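Local coordinates for protein terminal uridylyltransferase 1 (Trypanosoma brucei, PDB 5HZD) that adds uridines from UTP to the 3' ends of guide RNAs, ribosomal RNAs and some mRNAs and takes part in mitochondrial RNA editing, at residues Arg88-Leu93 with Pro278-Ile283; Val195-Ile199 with Glu245-Ala250; Gly431-Val437 with Arg456-Glu462; Trp412-Val416 with Thr426-Trp432. All blocks are in the same frame, centred on the assembly; numbering follows the deposited sequence. Where two conformers were deposited one is given.

Contact 1: Arg88-Leu93 with Pro278-Ile283; sequences RARAQL and PELYNI
Glu279 OE2 is gripped by two nitrogens of Arg88. Arg88 NE lies 2.8 Å from Glu279 OE2 along a nearly straight bond, while NH2 adds a longer, more bent one. The oxygen lies at the edge of the guanidinium, in its plane, yet the carboxylate is turned 66° from that plane, and both nitrogens reach OE2 from the same face of the carboxylate. Water 1 closes a small ring, accepting from Arg88 NH2 and donating to OE2. Glu279 OE1 takes Gln92 NE2 at 2.9 Å and is also bonded by Thr247 OG1 of helix 247-254. Gln92 OE1, in turn, receives Leu280 N at 2.9 Å, so one amide clamps both a side chain and the main chain. In this way helix 80-100 of the nucleotidyltransferase palm domain is tied to the loop leading into strand 285-288 of the palm sheet. Deeper in, Leu280, its CG anti to the backbone N (chi1 -175°), sends CD1 to the carbonyl O of Ala89 and CD2 against CB of Leu93. Ile283 CD1 meets Ala89 CB at 3.6 Å, and the Ile283 side chain lies about 4 Å from that of Ile124, a probable UTP-binding residue.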
loop_
_atom_site.group_PDB
_atom_site.type_symbol
_atom_site.label_atom_id
_atom_site.label_comp_id
_atom_site.label_asym_id
_atom_site.label_seq_id
_atom_site.Cartn_x
_atom_site.Cartn_y
_atom_site.Cartn_z
ATOM N N ARG A 88 5.230 -10.890 -12.925
ATOM C CA ARG A 88 4.615 -11.402 -14.141
ATOM C C ARG A 88 3.274 -10.723 -14.384
ATOM O O ARG A 88 2.940 -10.363 -15.534
ATOM C CB ARG A 88 4.471 -12.910 -14.062
ATOM C CG ARG A 88 5.838 -13.578 -14.039
ATOM C CD ARG A 88 5.809 -15.060 -14.341
ATOM N NE ARG A 88 5.264 -15.809 -13.224
ATOM C CZ ARG A 88 5.965 -16.235 -12.180
ATOM N NH1 ARG A 88 7.281 -16.011 -12.096
ATOM N NH2 ARG A 88 5.344 -16.908 -11.216
ATOM N N ALA A 89 2.475 -10.541 -13.323
ATOM C CA ALA A 89 1.211 -9.837 -13.489
ATOM C C ALA A 89 1.395 -8.427 -14.040
ATOM O O ALA A 89 0.620 -7.969 -14.883
ATOM C CB ALA A 89 0.423 -9.797 -12.151
ATOM N N ARG A 90 2.438 -7.736 -13.568
ATOM C CA ARG A 90 2.740 -6.383 -14.027
ATOM C C ARG A 90 3.039 -6.398 -15.524
ATOM O O ARG A 90 2.537 -5.557 -16.256
ATOM C CB ARG A 90 3.983 -5.827 -13.286
ATOM C CG ARG A 90 4.212 -4.319 -13.517
ATOM C CD ARG A 90 5.696 -3.931 -13.324
ATOM N NE ARG A 90 6.465 -4.704 -14.282
ATOM C CZ ARG A 90 6.588 -4.363 -15.551
ATOM N NH1 ARG A 90 6.050 -3.209 -15.991
ATOM N NH2 ARG A 90 7.233 -5.178 -16.377
ATOM N N ALA A 91 3.874 -7.345 -15.974
ATOM C CA ALA A 91 4.204 -7.418 -17.392
ATOM C C ALA A 91 2.968 -7.734 -18.202
ATOM O O ALA A 91 2.801 -7.192 -19.312
ATOM C CB ALA A 91 5.298 -8.452 -17.638
ATOM N N GLN A 92 2.099 -8.592 -17.671
ATOM C CA GLN A 92 0.824 -8.905 -18.349
ATOM C C GLN A 92 -0.035 -7.662 -18.510
ATOM O O GLN A 92 -0.549 -7.371 -19.588
ATOM C CB GLN A 92 0.077 -10.014 -17.582
ATOM C CG GLN A 92 0.823 -11.330 -17.676
ATOM C CD GLN A 92 0.526 -12.299 -16.556
ATOM O OE1 GLN A 92 -0.503 -12.179 -15.860
ATOM N NE2 GLN A 92 1.384 -13.292 -16.402
ATOM N N LEU A 93 -0.185 -6.903 -17.430
ATOM C CA LEU A 93 -0.969 -5.679 -17.494
ATOM C C LEU A 93 -0.354 -4.695 -18.478
ATOM O O LEU A 93 -1.081 -4.015 -19.210
ATOM C CB LEU A 93 -1.111 -5.046 -16.101
ATOM C CG LEU A 93 -1.989 -3.789 -16.109
ATOM C CD1 LEU A 93 -3.441 -4.045 -16.558
ATOM C CD2 LEU A 93 -1.997 -3.190 -14.669
ATOM N N PRO A 278 -3.460 -16.885 -16.164
ATOM C CA PRO A 278 -2.293 -16.050 -15.860
ATOM C C PRO A 278 -2.432 -15.227 -14.556
ATOM O O PRO A 278 -3.558 -14.901 -14.126
ATOM C CB PRO A 278 -2.226 -15.104 -17.062
ATOM C CG PRO A 278 -2.790 -15.945 -18.197
ATOM C CD PRO A 278 -3.915 -16.718 -17.567
ATOM N N GLU A 279 -1.293 -14.908 -13.949
ATOM C CA GLU A 279 -1.221 -14.210 -12.643
ATOM C C GLU A 279 -2.160 -13.008 -12.481
ATOM O O GLU A 279 -2.793 -12.830 -11.425
ATOM C CB GLU A 279 0.236 -13.812 -12.348
ATOM C CG GLU A 279 1.178 -14.989 -11.995
ATOM C CD GLU A 279 1.758 -15.736 -13.200
ATOM O OE1 GLU A 279 1.420 -15.438 -14.381
ATOM O OE2 GLU A 279 2.575 -16.658 -12.994
ATOM N N LEU A 280 -2.268 -12.177 -13.517
ATOM C CA LEU A 280 -3.034 -10.940 -13.413
ATOM C C LEU A 280 -4.506 -11.215 -13.078
ATOM O O LEU A 280 -5.179 -10.398 -12.421
ATOM C CB LEU A 280 -2.902 -10.149 -14.721
ATOM C CG LEU A 280 -3.554 -8.774 -14.711
ATOM C CD1 LEU A 280 -2.833 -7.825 -13.743
ATOM C CD2 LEU A 280 -3.629 -8.156 -16.101
ATOM N N TYR A 281 -5.002 -12.372 -13.492
ATOM C CA TYR A 281 -6.413 -12.715 -13.249
ATOM C C TYR A 281 -6.659 -13.131 -11.811
ATOM O O TYR A 281 -7.803 -13.190 -11.357
ATOM C CB TYR A 281 -6.854 -13.878 -14.156
ATOM C CG TYR A 281 -6.906 -13.558 -15.613
ATOM C CD1 TYR A 281 -8.099 -13.144 -16.216
ATOM C CD2 TYR A 281 -5.775 -13.663 -16.410
ATOM C CE1 TYR A 281 -8.145 -12.863 -17.572
ATOM C CE2 TYR A 281 -5.818 -13.362 -17.775
ATOM C CZ TYR A 281 -6.994 -12.963 -18.345
ATOM O OH TYR A 281 -6.981 -12.699 -19.704
ATOM N N ASN A 282 -5.599 -13.432 -11.081
ATOM C CA ASN A 282 -5.712 -14.110 -9.808
ATOM C C ASN A 282 -5.403 -13.223 -8.611
ATOM O O ASN A 282 -5.464 -13.677 -7.467
ATOM C CB ASN A 282 -4.742 -15.291 -9.788
ATOM C CG ASN A 282 -5.013 -16.279 -10.898
ATOM O OD1 ASN A 282 -6.152 -16.439 -11.336
ATOM N ND2 ASN A 282 -3.966 -16.965 -11.357
ATOM N N ILE A 283 -5.051 -11.969 -8.861
ATOM C CA ILE A 283 -4.647 -11.081 -7.801
ATOM C C ILE A 283 -5.563 -9.866 -7.673
ATOM O O ILE A 283 -6.045 -9.328 -8.670
ATOM C CB ILE A 283 -3.184 -10.625 -7.996
ATOM C CG1 ILE A 283 -3.017 -9.829 -9.270
ATOM C CG2 ILE A 283 -2.223 -11.819 -7.960
ATOM C CD1 ILE A 283 -1.653 -9.165 -9.328
HETATM O O HOH W 1 2.787 -18.412 -10.883
#

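Contact 2: Val195-Ile199 with Glu245-Ala250; sequences VARSI and ESTTAA
Arg197 and Ser246 illustrate a contact built on aliphatic carbon laid against backbone oxygen. Arg197 CB sits 3.4 Å from Ser246 O, and Arg197 CD passes 3.8 Å from Glu245 O. CG stands between the backbone N and the carbonyl carbon (chi1 52°), and from there the chain runs extended to NE, carrying the arginine along the 245-246 backbone. Its guanidinium is held by partners outside the two segments: NH1 bonds Gln229 OE1 and Leu244 O. The same theme returns with Ala250, whose CB lies 3.6 Å from Arg197 O, and with Thr247, whose CG2 faces Ala196 O at 3.8 Å. Thr247 directs its hydroxyl away to Glu279, leaving the methyl branch for the Ala196 side. The two segments thereby join the start of strand 198-203, in an antiparallel four-stranded sheet, to the turn where strand 239-244 passes into helix 247-254. Capping orders that turn: Ser246 is the N-cap, its OG accepting from Ala249 N at 3.0 Å in an almost straight bond (171°). The apolar side-chain contact is Ile199 CG2 on Ala250 CB at 4.2 Å; the same methyl also lies on Ala250 O, and Leu244 touches both side chains.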
loop_
_atom_site.group_PDB
_atom_site.type_symbol
_atom_site.label_atom_id
_atom_site.label_comp_id
_atom_site.label_asym_id
_atom_site.label_seq_id
_atom_site.Cartn_x
_atom_site.Cartn_y
_atom_site.Cartn_z
ATOM N N VAL A 195 -2.222 -25.283 -18.995
ATOM C CA VAL A 195 -3.556 -24.707 -19.183
ATOM C C VAL A 195 -3.566 -23.195 -18.919
ATOM O O VAL A 195 -4.212 -22.421 -19.632
ATOM C CB VAL A 195 -4.561 -25.401 -18.238
ATOM C CG1 VAL A 195 -5.914 -24.788 -18.355
ATOM C CG2 VAL A 195 -4.631 -26.890 -18.556
ATOM N N ALA A 196 -2.842 -22.779 -17.890
ATOM C CA ALA A 196 -2.775 -21.363 -17.544
ATOM C C ALA A 196 -2.058 -20.518 -18.602
ATOM O O ALA A 196 -2.291 -19.308 -18.700
ATOM C CB ALA A 196 -2.110 -21.193 -16.193
ATOM N N ARG A 197 -1.186 -21.136 -19.394
ATOM C CA ARG A 197 -0.524 -20.396 -20.462
ATOM C C ARG A 197 -1.098 -20.739 -21.825
ATOM O O ARG A 197 -0.448 -20.528 -22.848
ATOM C CB ARG A 197 1.001 -20.565 -20.436
ATOM C CG ARG A 197 1.492 -21.997 -20.394
ATOM C CD ARG A 197 2.969 -22.033 -19.992
ATOM N NE ARG A 197 3.417 -23.401 -19.750
ATOM C CZ ARG A 197 3.842 -24.226 -20.702
ATOM N NH1 ARG A 197 3.883 -23.821 -21.964
ATOM N NH2 ARG A 197 4.231 -25.455 -20.394
ATOM N N SER A 198 -2.336 -21.217 -21.828
ATOM C CA SER A 198 -3.058 -21.469 -23.078
ATOM C C SER A 198 -4.260 -20.551 -23.241
ATOM O O SER A 198 -4.899 -20.158 -22.259
ATOM C CB SER A 198 -3.542 -22.908 -23.138
ATOM O OG SER A 198 -2.432 -23.800 -23.010
ATOM N N ILE A 199 -4.570 -20.230 -24.490
ATOM C CA ILE A 199 -5.707 -19.360 -24.802
ATOM C C ILE A 199 -6.514 -19.960 -25.945
ATOM O O ILE A 199 -6.065 -20.879 -26.632
ATOM C CB ILE A 199 -5.245 -17.943 -25.213
ATOM C CG1 ILE A 199 -4.342 -18.032 -26.446
ATOM C CG2 ILE A 199 -4.522 -17.244 -24.049
ATOM C CD1 ILE A 199 -3.795 -16.692 -26.904
ATOM N N GLU A 245 4.722 -20.018 -24.304
ATOM C CA GLU A 245 5.849 -20.476 -23.472
ATOM C C GLU A 245 5.709 -20.070 -22.006
ATOM O O GLU A 245 6.350 -20.661 -21.119
ATOM C CB GLU A 245 7.171 -19.954 -24.039
ATOM C CG GLU A 245 7.355 -18.454 -23.920
ATOM C CD GLU A 245 8.618 -17.960 -24.606
ATOM O OE1 GLU A 245 8.709 -16.742 -24.886
ATOM O OE2 GLU A 245 9.518 -18.790 -24.866
ATOM N N SER A 246 4.871 -19.070 -21.746
ATOM C CA SER A 246 4.704 -18.552 -20.391
ATOM C C SER A 246 3.330 -17.914 -20.273
ATOM O O SER A 246 2.663 -17.679 -21.273
ATOM C CB SER A 246 5.772 -17.509 -20.086
ATOM O OG SER A 246 5.533 -16.313 -20.803
ATOM N N THR A 247 2.907 -17.645 -19.044
ATOM C CA THR A 247 1.647 -16.929 -18.828
ATOM C C THR A 247 1.707 -15.511 -19.361
ATOM O O THR A 247 0.698 -14.961 -19.782
ATOM C CB THR A 247 1.281 -16.892 -17.327
ATOM O OG1 THR A 247 2.429 -16.480 -16.577
ATOM C CG2 THR A 247 0.844 -18.272 -16.849
ATOM N N THR A 248 2.875 -14.880 -19.326
ATOM C CA THR A 248 2.984 -13.535 -19.864
ATOM C C THR A 248 2.863 -13.568 -21.396
ATOM O O THR A 248 2.157 -12.734 -21.985
ATOM C CB THR A 248 4.288 -12.855 -19.421
ATOM O OG1 THR A 248 4.332 -12.835 -17.984
ATOM C CG2 THR A 248 4.345 -11.438 -19.913
ATOM N N ALA A 249 3.534 -14.523 -22.037
ATOM C CA ALA A 249 3.355 -14.667 -23.481
ATOM C C ALA A 249 1.897 -14.946 -23.829
ATOM O O ALA A 249 1.424 -14.522 -24.880
ATOM C CB ALA A 249 4.259 -15.776 -24.054
ATOM N N ALA A 250 1.181 -15.654 -22.959
ATOM C CA ALA A 250 -0.209 -15.986 -23.234
ATOM C C ALA A 250 -1.073 -14.724 -23.251
ATOM O O ALA A 250 -1.955 -14.579 -24.095
ATOM C CB ALA A 250 -0.745 -16.998 -22.237
#

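Contact 3: Gly431-Val437 with Arg456-Glu462; sequences GWHVEDV and RHPTRYE
Trp432 and Tyr461 lie as an offset stack, the tyrosine ring and the five-membered ring of the indole inclined by 12° with centroids 4.1 Å apart. Tyr461 CE1 sits over the indole face, 3.3 Å from Trp432 CG, and Trp432 CB also rests over the tyrosine face as a CH-pi contact. Thr459 O lies farther off, toward the rim of the opposite tyrosine face. Glu435 slides past Tyr461 in the reverse direction, extended beyond CG, and its two oxygens divide their work. Glu435 OE1 uses its syn lone pair for Arg460 NH1 at 2.9 Å, a salt bridge with the planes 60° apart. Glu435 OE2 is met from above the carboxylate plane by Tyr461 N at 2.9 Å, in an essentially straight bond (178°). Waters 4 and 5 join Asp436 to the backbone of Thr459. Both segments are irregular chain between helices 427-430 and 481-497; Arg460 also bonds Ser7 of the N-terminal zinc finger, and Trp432 NE1 bonds Asn472, in the probable nucleotide recognition motif.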
loop_
_atom_site.group_PDB
_atom_site.type_symbol
_atom_site.label_atom_id
_atom_site.label_comp_id
_atom_site.label_asym_id
_atom_site.label_seq_id
_atom_site.Cartn_x
_atom_site.Cartn_y
_atom_site.Cartn_z
ATOM N N GLY A 431 2.275 26.828 10.158
ATOM C CA GLY A 431 1.076 27.645 10.252
ATOM C C GLY A 431 -0.079 26.803 10.787
ATOM O O GLY A 431 -1.245 27.140 10.562
ATOM N N TRP A 432 0.247 25.741 11.508
ATOM C CA TRP A 432 -0.757 24.823 12.049
ATOM C C TRP A 432 -0.999 25.072 13.549
ATOM O O TRP A 432 -1.587 24.241 14.249
ATOM C CB TRP A 432 -0.302 23.383 11.831
ATOM C CG TRP A 432 -0.298 22.951 10.401
ATOM C CD1 TRP A 432 -0.618 23.709 9.298
ATOM C CD2 TRP A 432 0.042 21.656 9.913
ATOM N NE1 TRP A 432 -0.502 22.949 8.159
ATOM C CE2 TRP A 432 -0.085 21.690 8.504
ATOM C CE3 TRP A 432 0.472 20.476 10.527
ATOM C CZ2 TRP A 432 0.184 20.578 7.702
ATOM C CZ3 TRP A 432 0.708 19.373 9.758
ATOM C CH2 TRP A 432 0.569 19.423 8.342
ATOM N N HIS A 433 -0.558 26.229 14.041
ATOM C CA HIS A 433 -0.719 26.568 15.456
ATOM C C HIS A 433 -2.074 27.217 15.756
ATOM O O HIS A 433 -2.408 27.462 16.922
ATOM C CB HIS A 433 0.396 27.504 15.893
ATOM C CG HIS A 433 0.416 28.784 15.131
ATOM N ND1 HIS A 433 0.578 28.827 13.761
ATOM C CD2 HIS A 433 0.265 30.067 15.536
ATOM C CE1 HIS A 433 0.529 30.083 13.356
ATOM N NE2 HIS A 433 0.341 30.856 14.413
ATOM N N VAL A 434 -2.835 27.514 14.705
ATOM C CA VAL A 434 -4.176 28.094 14.824
ATOM C C VAL A 434 -5.113 27.332 13.888
ATOM O O VAL A 434 -4.740 27.059 12.748
ATOM C CB VAL A 434 -4.174 29.586 14.404
ATOM C CG1 VAL A 434 -5.582 30.181 14.461
ATOM C CG2 VAL A 434 -3.229 30.392 15.281
ATOM N N GLU A 435 -6.328 26.990 14.343
ATOM C CA GLU A 435 -7.302 26.395 13.443
ATOM C C GLU A 435 -8.296 27.471 13.030
ATOM O O GLU A 435 -8.557 28.408 13.782
ATOM C CB GLU A 435 -8.083 25.249 14.111
ATOM C CG GLU A 435 -7.295 24.007 14.427
ATOM C CD GLU A 435 -8.135 22.981 15.211
ATOM O OE1 GLU A 435 -9.366 23.204 15.371
ATOM O OE2 GLU A 435 -7.576 21.966 15.685
ATOM N N ASP A 436 -8.844 27.312 11.830
ATOM C CA ASP A 436 -9.941 28.139 11.334
ATOM C C ASP A 436 -11.250 27.450 11.734
ATOM O O ASP A 436 -11.678 26.496 11.072
ATOM C CB ASP A 436 -9.848 28.237 9.809
ATOM C CG ASP A 436 -10.705 29.348 9.238
ATOM O OD1 ASP A 436 -11.616 29.833 9.949
ATOM O OD2 ASP A 436 -10.470 29.735 8.071
ATOM N N VAL A 437 -11.862 27.910 12.824
ATOM C CA VAL A 437 -13.073 27.279 13.370
ATOM C C VAL A 437 -14.343 28.108 13.146
ATOM O O VAL A 437 -14.474 28.807 12.139
ATOM C CB VAL A 437 -12.940 26.989 14.889
ATOM C CG1 VAL A 437 -11.719 26.113 15.170
ATOM C CG2 VAL A 437 -12.862 28.276 15.675
ATOM N N ARG A 456 -18.687 21.804 13.702
ATOM C CA ARG A 456 -18.238 22.070 12.342
ATOM C C ARG A 456 -17.356 20.924 11.868
ATOM O O ARG A 456 -17.219 19.916 12.561
ATOM C CB ARG A 456 -17.461 23.391 12.291
ATOM C CG ARG A 456 -17.888 24.289 11.151
ATOM C CD ARG A 456 -17.146 25.618 11.146
ATOM N NE ARG A 456 -15.793 25.513 10.602
ATOM C CZ ARG A 456 -15.513 25.281 9.320
ATOM N NH1 ARG A 456 -16.490 25.116 8.436
ATOM N NH2 ARG A 456 -14.252 25.209 8.916
ATOM N N HIS A 457 -16.762 21.072 10.687
ATOM C CA HIS A 457 -15.705 20.158 10.259
ATOM C C HIS A 457 -14.469 20.927 9.838
ATOM O O HIS A 457 -14.120 20.953 8.662
ATOM C CB HIS A 457 -16.169 19.253 9.117
ATOM C CG HIS A 457 -16.962 18.070 9.573
ATOM N ND1 HIS A 457 -18.284 17.880 9.226
ATOM C CD2 HIS A 457 -16.621 17.018 10.354
ATOM C CE1 HIS A 457 -18.722 16.760 9.776
ATOM N NE2 HIS A 457 -17.734 16.220 10.465
ATOM N N PRO A 458 -13.804 21.573 10.803
ATOM C CA PRO A 458 -12.623 22.351 10.441
ATOM C C PRO A 458 -11.459 21.427 10.073
ATOM O O PRO A 458 -11.473 20.216 10.340
ATOM C CB PRO A 458 -12.293 23.109 11.737
ATOM C CG PRO A 458 -13.528 22.971 12.635
ATOM C CD PRO A 458 -14.093 21.633 12.247
ATOM N N THR A 459 -10.444 21.998 9.441
ATOM C CA THR A 459 -9.183 21.287 9.339
ATOM C C THR A 459 -8.606 21.333 10.741
ATOM O O THR A 459 -8.419 22.406 11.297
ATOM C CB THR A 459 -8.260 22.039 8.383
ATOM O OG1 THR A 459 -8.830 21.994 7.063
ATOM C CG2 THR A 459 -6.897 21.400 8.373
ATOM N N ARG A 460 -8.336 20.162 11.319
ATOM C CA ARG A 460 -7.920 20.083 12.722
ATOM C C ARG A 460 -6.402 19.962 12.775
ATOM O O ARG A 460 -5.779 19.380 11.868
ATOM C CB ARG A 460 -8.506 18.840 13.390
ATOM C CG ARG A 460 -10.027 18.871 13.515
ATOM C CD ARG A 460 -10.458 20.005 14.406
ATOM N NE ARG A 460 -11.875 19.912 14.758
ATOM C CZ ARG A 460 -12.535 20.791 15.481
ATOM N NH1 ARG A 460 -11.929 21.881 15.982
ATOM N NH2 ARG A 460 -13.812 20.586 15.717
ATOM N N TYR A 461 -5.826 20.556 13.824
ATOM C CA TYR A 461 -4.382 20.514 14.051
ATOM C C TYR A 461 -4.114 20.058 15.476
ATOM O O TYR A 461 -3.189 20.533 16.140
ATOM C CB TYR A 461 -3.760 21.901 13.828
ATOM C CG TYR A 461 -3.866 22.415 12.403
ATOM C CD1 TYR A 461 -3.432 21.647 11.336
ATOM C CD2 TYR A 461 -4.384 23.679 12.134
ATOM C CE1 TYR A 461 -3.514 22.108 10.031
ATOM C CE2 TYR A 461 -4.481 24.151 10.824
ATOM C CZ TYR A 461 -4.026 23.364 9.784
ATOM O OH TYR A 461 -4.117 23.823 8.482
ATOM N N GLU A 462 -4.941 19.132 15.960
ATOM C CA GLU A 462 -4.747 18.545 17.273
ATOM C C GLU A 462 -3.595 17.567 17.257
ATOM O O GLU A 462 -2.654 17.672 18.069
ATOM C CB GLU A 462 -6.016 17.802 17.678
ATOM C CG GLU A 462 -6.086 17.450 19.136
ATOM C CD GLU A 462 -6.230 18.644 20.079
ATOM O OE1 GLU A 462 -6.946 19.644 19.782
ATOM O OE2 GLU A 462 -5.611 18.564 21.158
HETATM O O HOH W 2 -2.841 23.790 16.736
HETATM O O HOH W 3 -8.772 20.927 17.919
HETATM O O HOH W 4 -8.134 24.954 10.472
HETATM O O HOH W 5 -10.825 24.843 8.814
#

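Contact 4: Trp412-Val416 with Thr426-Trp432; sequences WGHNV and TKRMLGW
The CG1 methyl of Val416 approaches the indole of Trp432 obliquely, with Val416 CG1 3.9 Å from Trp432 CZ3, and Leu430 CD1 lies over one face of the same indole, offset toward its rim. Val416 CG1 also touches Leu430 CD1 at 3.9 Å. With CG1 anti to the backbone N, this torsion (chi1 176°) turns CG1 to the indole and Leu430 and lays CG2 on the Lys427 backbone. The setting is a short antiparallel ladder in which Asn415 and Thr426 form a non-hydrogen-bonded pair, followed by one helical turn. A capping box with Met429 opens the turn at the N-cap Thr426, and a Schellman motif at Gly431 ends it. Lys427 N is bonded to His414 O at 2.8 Å, while its side chain runs fully extended back along the 412-414 backbone. Lys427 NZ bonds Trp412 O at 2.9 Å in the carbonyl plane; the carbonyls of Tyr461 and Glu462 also accept from it, so four backbone oxygens share the three N-H groups of this buried ammonium, Gly413 O only weakly. Water 6 bridges His414 O and Arg428 N.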
loop_
_atom_site.group_PDB
_atom_site.type_symbol
_atom_site.label_atom_id
_atom_site.label_comp_id
_atom_site.label_asym_id
_atom_site.label_seq_id
_atom_site.Cartn_x
_atom_site.Cartn_y
_atom_site.Cartn_z
ATOM N N TRP A 412 2.622 16.487 21.413
ATOM C CA TRP A 412 1.484 16.543 20.481
ATOM C C TRP A 412 0.850 17.921 20.442
ATOM O O TRP A 412 0.203 18.291 19.451
ATOM C CB TRP A 412 0.412 15.542 20.859
ATOM C CG TRP A 412 0.730 14.076 20.610
ATOM C CD1 TRP A 412 1.081 13.156 21.562
ATOM C CD2 TRP A 412 0.644 13.358 19.368
ATOM N NE1 TRP A 412 1.222 11.908 20.993
ATOM C CE2 TRP A 412 0.964 11.999 19.649
ATOM C CE3 TRP A 412 0.317 13.719 18.053
ATOM C CZ2 TRP A 412 0.957 11.003 18.669
ATOM C CZ3 TRP A 412 0.331 12.733 17.069
ATOM C CH2 TRP A 412 0.652 11.380 17.379
ATOM N N GLY A 413 1.022 18.690 21.515
ATOM C CA GLY A 413 0.356 19.978 21.619
ATOM C C GLY A 413 1.016 21.033 20.763
ATOM O O GLY A 413 0.332 21.924 20.234
ATOM N N HIS A 414 2.339 20.933 20.602
ATOM C CA HIS A 414 3.089 21.997 19.944
ATOM C C HIS A 414 3.898 21.597 18.719
ATOM O O HIS A 414 4.302 22.475 17.941
ATOM C CB HIS A 414 3.997 22.705 20.946
ATOM C CG HIS A 414 3.227 23.374 22.031
ATOM N ND1 HIS A 414 2.440 24.481 21.798
ATOM C CD2 HIS A 414 3.065 23.058 23.336
ATOM C CE1 HIS A 414 1.851 24.842 22.926
ATOM N NE2 HIS A 414 2.215 23.996 23.874
ATOM N N ASN A 415 4.139 20.297 18.540
ATOM C CA ASN A 415 5.012 19.841 17.468
ATOM C C ASN A 415 4.298 18.984 16.434
ATOM O O ASN A 415 3.160 18.583 16.625
ATOM C CB ASN A 415 6.192 19.061 18.053
ATOM C CG ASN A 415 7.149 19.953 18.846
ATOM O OD1 ASN A 415 7.185 21.194 18.677
ATOM N ND2 ASN A 415 7.956 19.322 19.698
ATOM N N VAL A 416 4.993 18.711 15.344
ATOM C CA VAL A 416 4.411 17.995 14.221
ATOM C C VAL A 416 5.310 16.820 13.898
ATOM O O VAL A 416 6.530 16.966 13.837
ATOM C CB VAL A 416 4.404 18.911 12.980
ATOM C CG1 VAL A 416 3.881 18.144 11.728
ATOM C CG2 VAL A 416 3.596 20.205 13.249
ATOM N N THR A 426 7.745 22.582 14.572
ATOM C CA THR A 426 6.664 23.043 15.436
ATOM C C THR A 426 5.418 23.303 14.592
ATOM O O THR A 426 5.514 23.489 13.385
ATOM C CB THR A 426 7.043 24.316 16.201
ATOM O OG1 THR A 426 7.194 25.404 15.287
ATOM C CG2 THR A 426 8.355 24.102 17.002
ATOM N N LYS A 427 4.244 23.277 15.217
ATOM C CA LYS A 427 3.021 23.645 14.506
ATOM C C LYS A 427 3.128 25.032 13.896
ATOM O O LYS A 427 2.744 25.228 12.728
ATOM C CB LYS A 427 1.808 23.548 15.440
ATOM C CG LYS A 427 1.521 22.093 15.845
ATOM C CD LYS A 427 0.265 22.003 16.684
ATOM C CE LYS A 427 0.119 20.561 17.259
ATOM N NZ LYS A 427 -1.164 20.417 18.034
ATOM N N ARG A 428 3.713 25.967 14.650
ATOM C CA ARG A 428 3.862 27.343 14.194
ATOM C C ARG A 428 4.695 27.403 12.905
ATOM O O ARG A 428 4.387 28.190 12.014
ATOM C CB ARG A 428 4.431 28.232 15.305
ATOM C CG ARG A 428 4.598 29.680 14.856
ATOM C CD ARG A 428 5.119 30.535 15.994
ATOM N NE ARG A 428 4.141 30.652 17.078
ATOM C CZ ARG A 428 3.256 31.642 17.185
ATOM N NH1 ARG A 428 3.219 32.603 16.270
ATOM N NH2 ARG A 428 2.404 31.665 18.202
ATOM N N MET A 429 5.681 26.510 12.753
ATOM C CA MET A 429 6.494 26.523 11.523
ATOM C C MET A 429 5.633 26.292 10.292
ATOM O O MET A 429 5.867 26.897 9.250
ATOM C CB MET A 429 7.649 25.496 11.591
ATOM C CG MET A 429 8.761 25.906 12.563
ATOM S SD MET A 429 9.874 24.516 12.795
ATOM C CE MET A 429 10.093 24.233 11.042
ATOM N N LEU A 430 4.600 25.441 10.403
ATOM C CA LEU A 430 3.750 25.128 9.250
ATOM C C LEU A 430 2.491 25.987 9.154
ATOM O O LEU A 430 1.718 25.844 8.205
ATOM C CB LEU A 430 3.330 23.652 9.309
ATOM C CG LEU A 430 4.473 22.633 9.424
ATOM C CD1 LEU A 430 3.945 21.197 9.227
ATOM C CD2 LEU A 430 5.560 22.897 8.398
ATOM N N GLY A 431 2.275 26.828 10.158
ATOM C CA GLY A 431 1.076 27.645 10.252
ATOM C C GLY A 431 -0.079 26.803 10.787
ATOM O O GLY A 431 -1.245 27.140 10.562
ATOM N N TRP A 432 0.247 25.741 11.508
ATOM C CA TRP A 432 -0.757 24.823 12.049
ATOM C C TRP A 432 -0.999 25.072 13.549
ATOM O O TRP A 432 -1.587 24.241 14.249
ATOM C CB TRP A 432 -0.302 23.383 11.831
ATOM C CG TRP A 432 -0.298 22.951 10.401
ATOM C CD1 TRP A 432 -0.618 23.709 9.298
ATOM C CD2 TRP A 432 0.042 21.656 9.913
ATOM N NE1 TRP A 432 -0.502 22.949 8.159
ATOM C CE2 TRP A 432 -0.085 21.690 8.504
ATOM C CE3 TRP A 432 0.472 20.476 10.527
ATOM C CZ2 TRP A 432 0.184 20.578 7.702
ATOM C CZ3 TRP A 432 0.708 19.373 9.758
ATOM C CH2 TRP A 432 0.569 19.423 8.342
HETATM O O HOH W 6 3.927 25.453 17.736
#

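How the contacts relate
The four contacts form two pairs at opposite sides of the chain's centre. Contacts 1 and 2, centres 11 Å apart, meet through Glu279 and Thr247, with Glu279 OE1 and Thr247 OG1 2.6 Å apart, and join the palm domain to the four-stranded antiparallel sheet. Contacts 3 and 4, also 11 Å between centres, share Gly431 and Trp432 and are linked by Lys427 NZ to Tyr461 O at 2.8 Å. Between contacts 1 and 3 the centres are 44 Å apart. Two sites lie near, without contact: Ile283 of contact 1 has its side chain about 8 Å from that of Asp123, a probable catalytic metal ligand, and the side chain of Arg460 of contact 3 lies about 9 Å from the zinc ion.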